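Local coordinates for protein type-iv like competence pilin ttha1218 (Thermus thermophilus, PDB 5G25) that probably serves as a pilin-like subunit of the type IV pilus machinery for DNA uptake in natural competence, at residues 10-15 / 78-83; 21-26 / 32-37; 60-65 / 70-75. All coordinates share one frame; numbering follows the deposited sequence.

Interaction 1 of 3, residues 10-15 / 78-83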
ATOM      1  N   GLN A  10      10.176   9.389 -15.882  1.00 73.80           N
ATOM      2  CA  GLN A  10      10.891   8.338 -15.103  1.00 73.68           C
ATOM      3  C   GLN A  10      10.101   7.020 -15.090  1.00 73.41           C
ATOM      4  O   GLN A  10       8.966   6.944 -14.606  1.00 60.39           O
ATOM      5  CB  GLN A  10      11.127   8.801 -13.670  1.00 81.13           C
ATOM      6  CG  GLN A  10      11.733   7.731 -12.783  1.00 73.84           C
ATOM      7  CD  GLN A  10      13.193   7.512 -13.088  1.00 84.29           C
ATOM      8  OE1 GLN A  10      13.568   6.593 -13.833  1.00 87.00           O
ATOM      9  NE2 GLN A  10      14.033   8.374 -12.533  1.00 82.28           N
ATOM     10  N   THR A  11      10.741   5.990 -15.625  1.00 70.90           N
ATOM     11  CA  THR A  11      10.205   4.642 -15.674  1.00 68.27           C
ATOM     12  C   THR A  11       9.880   4.077 -14.292  1.00 63.53           C
ATOM     13  O   THR A  11       8.883   3.381 -14.128  1.00 60.08           O
ATOM     14  CB  THR A  11      11.224   3.721 -16.365  1.00 70.18           C
ATOM     15  OG1 THR A  11      11.539   4.266 -17.652  1.00 74.47           O
ATOM     16  CG2 THR A  11      10.683   2.293 -16.504  1.00 69.77           C
ATOM     17  N   VAL A  12      10.725   4.364 -13.303  1.00 56.11           N
ATOM     18  CA  VAL A  12      10.515   3.851 -11.946  1.00 52.87           C
ATOM     19  C   VAL A  12       9.229   4.392 -11.309  1.00 50.24           C
ATOM     20  O   VAL A  12       8.453   3.639 -10.744  1.00 51.17           O
ATOM     21  CB  VAL A  12      11.740   4.116 -11.052  1.00 57.38           C
ATOM     22  CG1 VAL A  12      11.400   3.974  -9.579  1.00 55.78           C
ATOM     23  CG2 VAL A  12      12.878   3.166 -11.439  1.00 56.35           C
ATOM     24  N   VAL A  13       8.996   5.686 -11.425  1.00 52.67           N
ATOM     25  CA  VAL A  13       7.787   6.293 -10.900  1.00 57.09           C
ATOM     26  C   VAL A  13       6.529   5.726 -11.571  1.00 54.98           C
ATOM     27  O   VAL A  13       5.536   5.455 -10.917  1.00 56.51           O
ATOM     28  CB  VAL A  13       7.832   7.824 -11.063  1.00 54.83           C
ATOM     29  CG1 VAL A  13       6.456   8.431 -10.797  1.00 55.19           C
ATOM     30  CG2 VAL A  13       8.854   8.399 -10.103  1.00 56.42           C
ATOM     31  N   ARG A  14       6.590   5.532 -12.878  1.00 56.93           N
ATOM     32  CA  ARG A  14       5.457   4.999 -13.615  1.00 58.22           C
ATOM     33  C   ARG A  14       5.108   3.582 -13.129  1.00 54.91           C
ATOM     34  O   ARG A  14       3.941   3.288 -12.884  1.00 51.68           O
ATOM     35  CB  ARG A  14       5.775   4.997 -15.117  1.00 66.61           C
ATOM     36  CG  ARG A  14       4.554   5.072 -16.031  1.00 82.60           C
ATOM     37  CD  ARG A  14       4.918   5.467 -17.466  1.00 92.66           C
ATOM     38  NE  ARG A  14       5.772   6.663 -17.529  1.00 99.10           N
ATOM     39  CZ  ARG A  14       7.017   6.703 -18.017  1.00104.72           C
ATOM     40  NH1 ARG A  14       7.602   5.616 -18.526  1.00 99.53           N
ATOM     41  NH2 ARG A  14       7.688   7.851 -18.006  1.00108.35           N
ATOM     42  N   GLU A  15       6.124   2.723 -12.984  1.00 46.42           N
ATOM     43  CA  GLU A  15       5.953   1.360 -12.484  1.00 42.77           C
ATOM     44  C   GLU A  15       5.470   1.301 -11.052  1.00 43.61           C
ATOM     45  O   GLU A  15       4.727   0.397 -10.692  1.00 46.28           O
ATOM     46  CB  GLU A  15       7.275   0.594 -12.557  1.00 45.50           C
ATOM     47  CG  GLU A  15       7.719   0.304 -13.959  1.00 50.24           C
ATOM     48  CD  GLU A  15       6.685  -0.519 -14.666  1.00 55.49           C
ATOM     49  OE1 GLU A  15       6.588  -1.748 -14.392  1.00 60.20           O
ATOM     50  OE2 GLU A  15       5.948   0.094 -15.464  1.00 59.06           O
ATOM     51  N   GLU A  78      14.635   2.900  -4.389  1.00 63.67           N
ATOM     52  CA  GLU A  78      15.757   3.813  -4.184  1.00 55.75           C
ATOM     53  C   GLU A  78      15.296   5.026  -3.395  1.00 46.97           C
ATOM     54  O   GLU A  78      14.665   4.875  -2.353  1.00 55.83           O
ATOM     55  CB  GLU A  78      16.415   4.179  -5.517  1.00 57.98           C
ATOM     56  CG  GLU A  78      16.862   2.940  -6.291  1.00 74.08           C
ATOM     57  CD  GLU A  78      17.910   3.221  -7.359  1.00 83.24           C
ATOM     58  OE1 GLU A  78      18.256   4.404  -7.578  1.00 91.39           O
ATOM     59  OE2 GLU A  78      18.392   2.247  -7.982  1.00 86.26           O
ATOM     60  N   GLU A  79      15.590   6.230  -3.860  1.00 47.27           N
ATOM     61  CA  GLU A  79      15.111   7.414  -3.156  1.00 55.62           C
ATOM     62  C   GLU A  79      13.649   7.771  -3.496  1.00 58.65           C
ATOM     63  O   GLU A  79      13.082   8.668  -2.875  1.00 61.83           O
ATOM     64  CB  GLU A  79      16.019   8.613  -3.447  1.00 67.66           C
ATOM     65  CG  GLU A  79      15.565   9.525  -4.589  1.00 76.48           C
ATOM     66  CD  GLU A  79      15.846   8.965  -5.979  1.00 88.87           C
ATOM     67  OE1 GLU A  79      15.864   7.717  -6.150  1.00 88.90           O
ATOM     68  OE2 GLU A  79      16.049   9.789  -6.906  1.00 89.17           O
ATOM     69  N   LYS A  80      13.042   7.100  -4.479  1.00 54.06           N
ATOM     70  CA  LYS A  80      11.661   7.445  -4.871  1.00 58.69           C
ATOM     71  C   LYS A  80      10.669   6.842  -3.892  1.00 54.02           C
ATOM     72  O   LYS A  80      10.828   5.730  -3.390  1.00 56.05           O
ATOM     73  CB  LYS A  80      11.339   6.976  -6.298  1.00 59.45           C
ATOM     74  CG  LYS A  80      12.148   7.680  -7.374  1.00 67.08           C
ATOM     75  CD  LYS A  80      11.741   9.141  -7.514  1.00 73.03           C
ATOM     76  CE  LYS A  80      12.429   9.794  -8.710  1.00 85.69           C
ATOM     77  NZ  LYS A  80      12.146  11.252  -8.816  1.00 83.89           N
ATOM     78  N   ARG A  81       9.611   7.566  -3.622  1.00 57.10           N
ATOM     79  CA  ARG A  81       8.652   7.031  -2.711  1.00 54.54           C
ATOM     80  C   ARG A  81       7.223   7.417  -3.034  1.00 54.01           C
ATOM     81  O   ARG A  81       6.961   8.515  -3.521  1.00 57.99           O
ATOM     82  CB  ARG A  81       9.074   7.467  -1.340  1.00 59.37           C
ATOM     83  CG  ARG A  81       8.007   7.446  -0.298  1.00 65.49           C
ATOM     84  CD  ARG A  81       8.464   8.354   0.826  1.00 71.76           C
ATOM     85  NE  ARG A  81       7.657   8.113   1.998  1.00 70.49           N
ATOM     86  CZ  ARG A  81       6.396   8.511   2.118  1.00 90.04           C
ATOM     87  NH1 ARG A  81       5.791   9.192   1.134  1.00 90.62           N
ATOM     88  NH2 ARG A  81       5.735   8.221   3.231  1.00 87.64           N
ATOM     89  N   LEU A  82       6.308   6.481  -2.771  1.00 52.52           N
ATOM     90  CA  LEU A  82       4.900   6.638  -3.092  1.00 50.10           C
ATOM     91  C   LEU A  82       4.028   6.058  -1.992  1.00 51.39           C
ATOM     92  O   LEU A  82       4.039   4.863  -1.735  1.00 51.28           O
ATOM     93  CB  LEU A  82       4.557   5.968  -4.436  1.00 48.81           C
ATOM     94  CG  LEU A  82       3.049   5.867  -4.789  1.00 48.01           C
ATOM     95  CD1 LEU A  82       2.286   7.184  -4.727  1.00 49.34           C
ATOM     96  CD2 LEU A  82       2.877   5.295  -6.163  1.00 41.48           C
ATOM     97  N   GLU A  83       3.251   6.916  -1.350  1.00 49.09           N
ATOM     98  CA  GLU A  83       2.379   6.466  -0.283  1.00 53.40           C
ATOM     99  C   GLU A  83       0.922   6.746  -0.628  1.00 57.18           C
ATOM    100  O   GLU A  83       0.594   7.792  -1.193  1.00 62.39           O
ATOM    101  CB  GLU A  83       2.774   7.154   1.013  1.00 57.64           C
ATOM    102  CG  GLU A  83       1.809   6.906   2.153  1.00 62.89           C
ATOM    103  CD  GLU A  83       2.265   7.539   3.456  1.00 68.60           C
ATOM    104  OE1 GLU A  83       3.490   7.750   3.634  1.00 68.96           O
ATOM    105  OE2 GLU A  83       1.392   7.812   4.311  1.00 70.05           O
TER
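Val13 and Lys80 carry most of this contact, with Val12 and Gln10 adding looser touches to the same lysine. The apolar packing uses the methylene chain of Lys80, not its ammonium group. CG2 of Val13 lies 3.9 Å from CD of Lys80 and 4.1 Å from Lys80 CE, and the two side chains cross at about a right angle, one valine methyl resting against the outer methylenes of the lysine. That methyl stands anti to the carbonyl carbon of Val13, while a bend at chi2 of Lys80 (-69°) carries CD and CE past it. Closer to the strand backbone, Val12 CG1 comes within 4.4 Å of Lys80 CG. Val12 itself is buried and also touches Val77.

The pairing is that of a pilin globular domain, in which the helix, here 11-24, lies against an antiparallel sheet. Its first turns meet strand 80-87 near the hairpin that joins this strand to 70-77. One turn further along the helix, Met16 is touched by both Lys80 and Leu82, so the strand continues to follow the helix beyond Val13.

Polar groups add little across the interface, where no hydrogen bond forms. Gln10 NE2 approaches Lys80 CE at 4.4 Å, a loose contact of an amide with a methylene. Arg14 N donates to Gln10 O (3.3 Å), and the same carbonyl oxygen also sits 3.7 Å above one face of the Arg14 guanidinium, offset toward its rim.

Interaction 2 of 3, residues 21-26 / 32-37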
ATOM      1  N   GLU A  21      -1.687   0.730  -8.261  1.00 43.28           N
ATOM      2  CA  GLU A  21      -3.048   0.594  -8.787  1.00 49.69           C
ATOM      3  C   GLU A  21      -3.417  -0.876  -8.726  1.00 46.29           C
ATOM      4  O   GLU A  21      -4.530  -1.231  -8.395  1.00 40.75           O
ATOM      5  CB  GLU A  21      -3.108   1.132 -10.217  1.00 51.64           C
ATOM      6  CG  GLU A  21      -4.438   0.975 -10.950  1.00 67.93           C
ATOM      7  CD  GLU A  21      -5.559   1.817 -10.349  1.00 82.17           C
ATOM      8  OE1 GLU A  21      -5.287   2.934  -9.827  1.00 88.05           O
ATOM      9  OE2 GLU A  21      -6.722   1.348 -10.399  1.00 80.40           O
ATOM     10  N   ARG A  22      -2.456  -1.744  -9.013  1.00 41.83           N
ATOM     11  CA  ARG A  22      -2.702  -3.172  -8.885  1.00 39.90           C
ATOM     12  C   ARG A  22      -3.096  -3.574  -7.455  1.00 40.61           C
ATOM     13  O   ARG A  22      -3.959  -4.439  -7.255  1.00 40.52           O
ATOM     14  CB  ARG A  22      -1.469  -3.938  -9.336  1.00 43.18           C
ATOM     15  CG  ARG A  22      -1.578  -5.434  -9.114  1.00 40.93           C
ATOM     16  CD  ARG A  22      -2.699  -6.038  -9.928  1.00 39.49           C
ATOM     17  NE  ARG A  22      -2.758  -7.486  -9.740  1.00 36.40           N
ATOM     18  CZ  ARG A  22      -3.250  -8.091  -8.663  1.00 37.03           C
ATOM     19  NH1 ARG A  22      -3.762  -7.379  -7.678  1.00 36.83           N
ATOM     20  NH2 ARG A  22      -3.231  -9.428  -8.565  1.00 35.42           N
ATOM     21  N   LEU A  23      -2.470  -2.956  -6.456  1.00 38.95           N
ATOM     22  CA  LEU A  23      -2.844  -3.213  -5.054  1.00 40.77           C
ATOM     23  C   LEU A  23      -4.206  -2.654  -4.709  1.00 39.34           C
ATOM     24  O   LEU A  23      -4.972  -3.268  -3.955  1.00 33.83           O
ATOM     25  CB  LEU A  23      -1.827  -2.633  -4.081  1.00 38.55           C
ATOM     26  CG  LEU A  23      -0.424  -3.240  -4.134  1.00 40.73           C
ATOM     27  CD1 LEU A  23       0.520  -2.444  -3.251  1.00 41.68           C
ATOM     28  CD2 LEU A  23      -0.473  -4.698  -3.700  1.00 37.96           C
ATOM     29  N   ARG A  24      -4.519  -1.498  -5.270  1.00 42.93           N
ATOM     30  CA  ARG A  24      -5.781  -0.835  -4.956  1.00 45.36           C
ATOM     31  C   ARG A  24      -6.958  -1.649  -5.486  1.00 43.56           C
ATOM     32  O   ARG A  24      -8.014  -1.666  -4.885  1.00 41.77           O
ATOM     33  CB  ARG A  24      -5.822   0.592  -5.502  1.00 47.67           C
ATOM     34  CG  ARG A  24      -7.054   1.348  -5.008  1.00 56.96           C
ATOM     35  CD  ARG A  24      -7.203   2.731  -5.614  1.00 53.01           C
ATOM     36  NE  ARG A  24      -5.972   3.514  -5.502  1.00 52.49           N
ATOM     37  CZ  ARG A  24      -5.503   4.052  -4.379  1.00 56.90           C
ATOM     38  NH1 ARG A  24      -6.134   3.901  -3.219  1.00 56.36           N
ATOM     39  NH2 ARG A  24      -4.372   4.743  -4.412  1.00 64.16           N
ATOM     40  N   GLN A  25      -6.753  -2.378  -6.578  1.00 40.12           N
ATOM     41  CA  GLN A  25      -7.782  -3.303  -7.065  1.00 43.66           C
ATOM     42  C   GLN A  25      -7.894  -4.586  -6.235  1.00 47.54           C
ATOM     43  O   GLN A  25      -8.830  -5.339  -6.441  1.00 36.65           O
ATOM     44  CB  GLN A  25      -7.479  -3.706  -8.507  1.00 52.52           C
ATOM     45  CG  GLN A  25      -7.450  -2.528  -9.461  1.00 63.25           C
ATOM     46  CD  GLN A  25      -6.806  -2.860 -10.792  1.00 75.84           C
ATOM     47  OE1 GLN A  25      -6.272  -3.951 -10.986  1.00 75.02           O
ATOM     48  NE2 GLN A  25      -6.848  -1.910 -11.720  1.00 85.32           N
ATOM     49  N   ASP A  26      -6.958  -4.855  -5.310  1.00 37.69           N
ATOM     50  CA  ASP A  26      -6.907  -6.171  -4.657  1.00 40.25           C
ATOM     51  C   ASP A  26      -6.660  -5.977  -3.170  1.00 45.01           C
ATOM     52  O   ASP A  26      -5.676  -6.472  -2.625  1.00 36.43           O
ATOM     53  CB  ASP A  26      -5.786  -6.988  -5.317  1.00 39.48           C
ATOM     54  CG  ASP A  26      -5.853  -8.489  -5.034  1.00 43.97           C
ATOM     55  OD1 ASP A  26      -6.620  -8.950  -4.171  1.00 39.94           O
ATOM     56  OD2 ASP A  26      -5.102  -9.226  -5.710  1.00 40.82           O
ATOM     57  N   ALA A  32      -0.225 -10.241   1.140  1.00 38.14           N
ATOM     58  CA  ALA A  32       0.643 -11.122   0.343  1.00 42.25           C
ATOM     59  C   ALA A  32       1.407 -10.384  -0.768  1.00 38.63           C
ATOM     60  O   ALA A  32       2.586 -10.636  -0.984  1.00 38.57           O
ATOM     61  CB  ALA A  32      -0.184 -12.221  -0.290  1.00 42.37           C
ATOM     62  N   LEU A  33       0.737  -9.470  -1.460  1.00 35.98           N
ATOM     63  CA  LEU A  33       1.351  -8.749  -2.568  1.00 39.86           C
ATOM     64  C   LEU A  33       2.287  -7.612  -2.144  1.00 39.58           C
ATOM     65  O   LEU A  33       3.113  -7.189  -2.945  1.00 37.30           O
ATOM     66  CB  LEU A  33       0.258  -8.139  -3.464  1.00 40.95           C
ATOM     67  CG  LEU A  33      -0.714  -9.132  -4.079  1.00 42.24           C
ATOM     68  CD1 LEU A  33      -1.933  -8.372  -4.632  1.00 48.94           C
ATOM     69  CD2 LEU A  33       0.009  -9.916  -5.166  1.00 45.96           C
ATOM     70  N   CYS A  34       2.101  -7.086  -0.930  1.00 40.03           N
ATOM     71  CA  CYS A  34       2.878  -5.946  -0.456  1.00 40.26           C
ATOM     72  C   CYS A  34       3.516  -6.407   0.838  1.00 40.86           C
ATOM     73  O   CYS A  34       2.986  -6.202   1.914  1.00 43.09           O
ATOM     74  CB  CYS A  34       1.986  -4.723  -0.226  1.00 38.13           C
ATOM     75  SG  CYS A  34       2.875  -3.248   0.381  1.00 43.88           S
ATOM     76  N   ASN A  35       4.651  -7.073   0.709  1.00 42.95           N
ATOM     77  CA  ASN A  35       5.213  -7.864   1.809  1.00 45.53           C
ATOM     78  C   ASN A  35       6.750  -7.958   1.707  1.00 46.74           C
ATOM     79  O   ASN A  35       7.330  -9.060   1.673  1.00 38.86           O
ATOM     80  CB  ASN A  35       4.596  -9.270   1.772  1.00 39.67           C
ATOM     81  CG  ASN A  35       4.923 -10.090   3.005  1.00 38.73           C
ATOM     82  OD1 ASN A  35       5.046  -9.553   4.087  1.00 37.18           O
ATOM     83  ND2 ASN A  35       5.050 -11.389   2.841  1.00 35.41           N
ATOM     84  N   GLY A  36       7.394  -6.799   1.616  1.00 38.19           N
ATOM     85  CA  GLY A  36       8.851  -6.745   1.477  1.00 44.77           C
ATOM     86  C   GLY A  36       9.377  -6.463   0.076  1.00 41.36           C
ATOM     87  O   GLY A  36       8.766  -5.730  -0.702  1.00 49.27           O
ATOM     88  N   ALA A  37      10.534  -7.012  -0.253  1.00 38.67           N
ATOM     89  CA  ALA A  37      11.288  -6.468  -1.391  1.00 40.68           C
ATOM     90  C   ALA A  37      10.783  -6.954  -2.726  1.00 40.03           C
ATOM     91  O   ALA A  37      10.306  -8.074  -2.850  1.00 40.46           O
ATOM     92  CB  ALA A  37      12.783  -6.758  -1.261  1.00 43.33           C
TER
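Leu33 lies against Leu23, Arg22 and Asp26, packing the short helix 30-33 onto the end of helix 11-24 in the pilin domain. The chain reverses here through a short connection between the two helices before entering strand 36-40. Leu33 CB is 3.5 Å from Leu23 CD2, and the two leucine side chains slide past each other in opposite directions. CG of Leu33, anti to its carbonyl carbon (chi1 -59°), then sends CD1 toward the end of the longer helix. This methyl also touches Leu23 CD2, but its closest approaches are van der Waals contacts with polar atoms: Asp26 OD2 at 3.5 Å and Arg22 NH1 at 3.7 Å, both side chains crossing the leucine at about a right angle. CD1 thus lies beside an ion pair between residues four apart. An alanine in place of Asp26 would probably leave the Arg22 guanidinium without its mate, free to turn away from Leu33. Deeper in, Leu23 CD1 meets Cys34 CB at 4.1 Å, and Cys34, just past the helix, is disulfide-bonded to Cys47 of strand 43-54. Arg22 NH1 donates to the anti lone pair of Asp26 OD2 at 3.0 Å and 160°, with the oxygen nearly in the guanidinium plane.

Interaction 3 of 3, residues 60-65 / 70-75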
ATOM      1  N   LEU A  60      -8.420   8.113  10.085  1.00 52.82           N
ATOM      2  CA  LEU A  60      -7.508   6.970   9.982  1.00 60.47           C
ATOM      3  C   LEU A  60      -6.554   6.836  11.174  1.00 62.72           C
ATOM      4  O   LEU A  60      -5.912   7.805  11.584  1.00 63.09           O
ATOM      5  CB  LEU A  60      -6.665   7.099   8.710  1.00 57.99           C
ATOM      6  CG  LEU A  60      -7.416   6.921   7.393  1.00 65.15           C
ATOM      7  CD1 LEU A  60      -6.618   7.509   6.234  1.00 63.74           C
ATOM      8  CD2 LEU A  60      -7.708   5.449   7.165  1.00 65.81           C
ATOM      9  N   ALA A  61      -6.452   5.625  11.708  1.00 59.25           N
ATOM     10  CA  ALA A  61      -5.488   5.330  12.761  1.00 60.13           C
ATOM     11  C   ALA A  61      -4.513   4.261  12.246  1.00 58.42           C
ATOM     12  O   ALA A  61      -4.902   3.113  12.042  1.00 52.65           O
ATOM     13  CB  ALA A  61      -6.215   4.845  14.009  1.00 58.67           C
ATOM     14  N   CYS A  62      -3.266   4.654  11.988  1.00 60.42           N
ATOM     15  CA  CYS A  62      -2.240   3.727  11.483  1.00 62.48           C
ATOM     16  C   CYS A  62      -1.019   3.721  12.419  1.00 58.65           C
ATOM     17  O   CYS A  62      -0.429   4.777  12.661  1.00 54.62           O
ATOM     18  CB  CYS A  62      -1.811   4.121  10.062  1.00 65.34           C
ATOM     19  SG  CYS A  62      -3.186   4.458   8.906  1.00 73.76           S
ATOM     20  N   PRO A  63      -0.648   2.546  12.960  1.00 53.22           N
ATOM     21  CA  PRO A  63      -1.326   1.266  12.829  1.00 57.58           C
ATOM     22  C   PRO A  63      -2.622   1.230  13.624  1.00 61.55           C
ATOM     23  O   PRO A  63      -2.894   2.129  14.414  1.00 62.13           O
ATOM     24  CB  PRO A  63      -0.322   0.251  13.418  1.00 63.86           C
ATOM     25  CG  PRO A  63       0.984   0.970  13.504  1.00 68.52           C
ATOM     26  CD  PRO A  63       0.613   2.412  13.715  1.00 66.87           C
ATOM     27  N   THR A  64      -3.420   0.198  13.402  1.00 58.94           N
ATOM     28  CA  THR A  64      -4.685   0.081  14.086  1.00 61.96           C
ATOM     29  C   THR A  64      -4.479  -0.541  15.443  1.00 71.55           C
ATOM     30  O   THR A  64      -3.620  -1.402  15.608  1.00 71.59           O
ATOM     31  CB  THR A  64      -5.690  -0.792  13.326  1.00 56.44           C
ATOM     32  OG1 THR A  64      -6.925  -0.800  14.046  1.00 59.38           O
ATOM     33  CG2 THR A  64      -5.180  -2.259  13.162  1.00 56.57           C
ATOM     34  N   ALA A  65      -5.288  -0.103  16.403  1.00 82.29           N
ATOM     35  CA  ALA A  65      -5.404  -0.785  17.681  1.00 86.62           C
ATOM     36  C   ALA A  65      -6.497  -1.866  17.626  1.00 92.83           C
ATOM     37  O   ALA A  65      -6.658  -2.627  18.579  1.00100.89           O
ATOM     38  CB  ALA A  65      -5.708   0.219  18.778  1.00 87.11           C
ATOM     39  N   ALA A  70      -8.415  -0.484   6.441  1.00 44.87           N
ATOM     40  CA  ALA A  70      -7.664   0.061   5.331  1.00 45.66           C
ATOM     41  C   ALA A  70      -6.202  -0.243   5.552  1.00 43.81           C
ATOM     42  O   ALA A  70      -5.820  -0.628   6.654  1.00 44.79           O
ATOM     43  CB  ALA A  70      -7.876   1.562   5.237  1.00 39.71           C
ATOM     44  N   PHE A  71      -5.393  -0.073   4.507  1.00 42.09           N
ATOM     45  CA  PHE A  71      -3.937  -0.206   4.627  1.00 47.11           C
ATOM     46  C   PHE A  71      -3.285   1.071   4.152  1.00 46.31           C
ATOM     47  O   PHE A  71      -3.639   1.594   3.102  1.00 41.50           O
ATOM     48  CB  PHE A  71      -3.385  -1.335   3.754  1.00 43.54           C
ATOM     49  CG  PHE A  71      -3.779  -2.700   4.200  1.00 48.58           C
ATOM     50  CD1 PHE A  71      -3.089  -3.324   5.249  1.00 45.57           C
ATOM     51  CD2 PHE A  71      -4.815  -3.383   3.574  1.00 46.04           C
ATOM     52  CE1 PHE A  71      -3.444  -4.579   5.671  1.00 46.57           C
ATOM     53  CE2 PHE A  71      -5.151  -4.660   3.986  1.00 41.53           C
ATOM     54  CZ  PHE A  71      -4.482  -5.245   5.046  1.00 47.04           C
ATOM     55  N   GLN A  72      -2.305   1.537   4.921  1.00 42.96           N
ATOM     56  CA  GLN A  72      -1.365   2.560   4.469  1.00 45.06           C
ATOM     57  C   GLN A  72      -0.210   1.849   3.745  1.00 43.85           C
ATOM     58  O   GLN A  72       0.534   1.045   4.327  1.00 52.48           O
ATOM     59  CB  GLN A  72      -0.869   3.368   5.670  1.00 44.28           C
ATOM     60  CG  GLN A  72       0.197   4.394   5.359  1.00 50.73           C
ATOM     61  CD  GLN A  72       0.987   4.818   6.613  1.00 63.97           C
ATOM     62  OE1 GLN A  72       0.656   4.455   7.755  1.00 61.72           O
ATOM     63  NE2 GLN A  72       2.039   5.585   6.396  1.00 70.75           N
ATOM     64  N   VAL A  73      -0.089   2.117   2.458  1.00 47.58           N
ATOM     65  CA  VAL A  73       0.849   1.407   1.619  1.00 44.43           C
ATOM     66  C   VAL A  73       1.963   2.366   1.264  1.00 44.49           C
ATOM     67  O   VAL A  73       1.696   3.469   0.782  1.00 38.94           O
ATOM     68  CB  VAL A  73       0.149   0.910   0.338  1.00 48.37           C
ATOM     69  CG1 VAL A  73       1.109   0.121  -0.536  1.00 43.69           C
ATOM     70  CG2 VAL A  73      -1.061   0.060   0.683  1.00 46.39           C
ATOM     71  N   VAL A  74       3.206   1.960   1.552  1.00 50.01           N
ATOM     72  CA  VAL A  74       4.389   2.726   1.184  1.00 43.05           C
ATOM     73  C   VAL A  74       5.262   1.890   0.236  1.00 46.78           C
ATOM     74  O   VAL A  74       5.799   0.848   0.600  1.00 41.34           O
ATOM     75  CB  VAL A  74       5.197   3.146   2.419  1.00 52.66           C
ATOM     76  CG1 VAL A  74       6.362   4.042   2.022  1.00 50.52           C
ATOM     77  CG2 VAL A  74       4.304   3.858   3.419  1.00 55.42           C
ATOM     78  N   LEU A  75       5.370   2.356  -0.997  1.00 41.74           N
ATOM     79  CA  LEU A  75       6.228   1.758  -2.001  1.00 47.84           C
ATOM     80  C   LEU A  75       7.488   2.624  -2.094  1.00 49.33           C
ATOM     81  O   LEU A  75       7.383   3.856  -2.216  1.00 49.10           O
ATOM     82  CB  LEU A  75       5.485   1.764  -3.344  1.00 47.72           C
ATOM     83  CG  LEU A  75       5.588   0.616  -4.329  1.00 54.81           C
ATOM     84  CD1 LEU A  75       5.564  -0.738  -3.633  1.00 53.32           C
ATOM     85  CD2 LEU A  75       4.423   0.734  -5.317  1.00 50.31           C
TER
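Leu60 faces Ala70 and Cys62 faces Gln72, with CA atoms 8.3 Å and 7.2 Å apart; the two backbones advance in the same general sense but strongly inclined, and no hydrogen bond joins them. Each segment instead pairs antiparallel with strand 43-54: Ala61 bonds with Asn53, Ala70 with Cys52 and Gln72 with Ile50.

Side chains bridge the gap in two places. The apolar touch is slight: Leu60 CD2 reaches CB of Ala70 at 4.3 Å, and the same leucine side chain also packs on Val85 and Tyr87 of strand 80-87. The closer meeting is between Cys62 and Gln72. Because CG of Gln72 is anti to the backbone N (chi1 175°) and the chain stays extended beyond it, the amide is carried out alongside the cysteine. Its OE1 comes to 3.4 Å from Cys62 CB and 4.0 Å from Cys62 SG, a van der Waals approach of the carbonyl oxygen to the cysteine, while the sulfur also rests 4.1 Å from Gln72 CB. On the nitrogen side of the amide, NE2 makes a weak hydrogen bond to Glu83 OE2, which gives the group a second, polar contact.

Just past Cys62 the chain turns through a cis peptide bond before Pro63. Thr64 OG1 then hydrogen-bonds to Gly66 N and Asp67 O, tying together the loop that leads on to strand 70-77. Cys62 SG is joined to Cys52 SG, a disulfide that ties strand 60-61 back to its antiparallel partner 43-54 and closes a small loop at the margin of the pilin domain's antiparallel sheet.

Interactions 1 and 2 both use helix 11-24, one at its first turns and the other at its end, and all three reach the same antiparallel sheet. All are partly buried. Interaction 2 leans most to the core and mixes leucine packing with an ion pair beside a disulfide. Interactions 1 and 3 lie on opposite sides of the chain's centre: the first relies on the aliphatic part of a lysine, the other brings a short marginal strand and the loop after it against strand 70-77 through a few van der Waals touches. Val73 of interaction 3 meets Leu23 and Cys34 of interaction 2. Interactions 1 and 3 meet through neighbouring strands, where Leu82 N lies 2.9 Å from Leu75 O, probably a hydrogen bond.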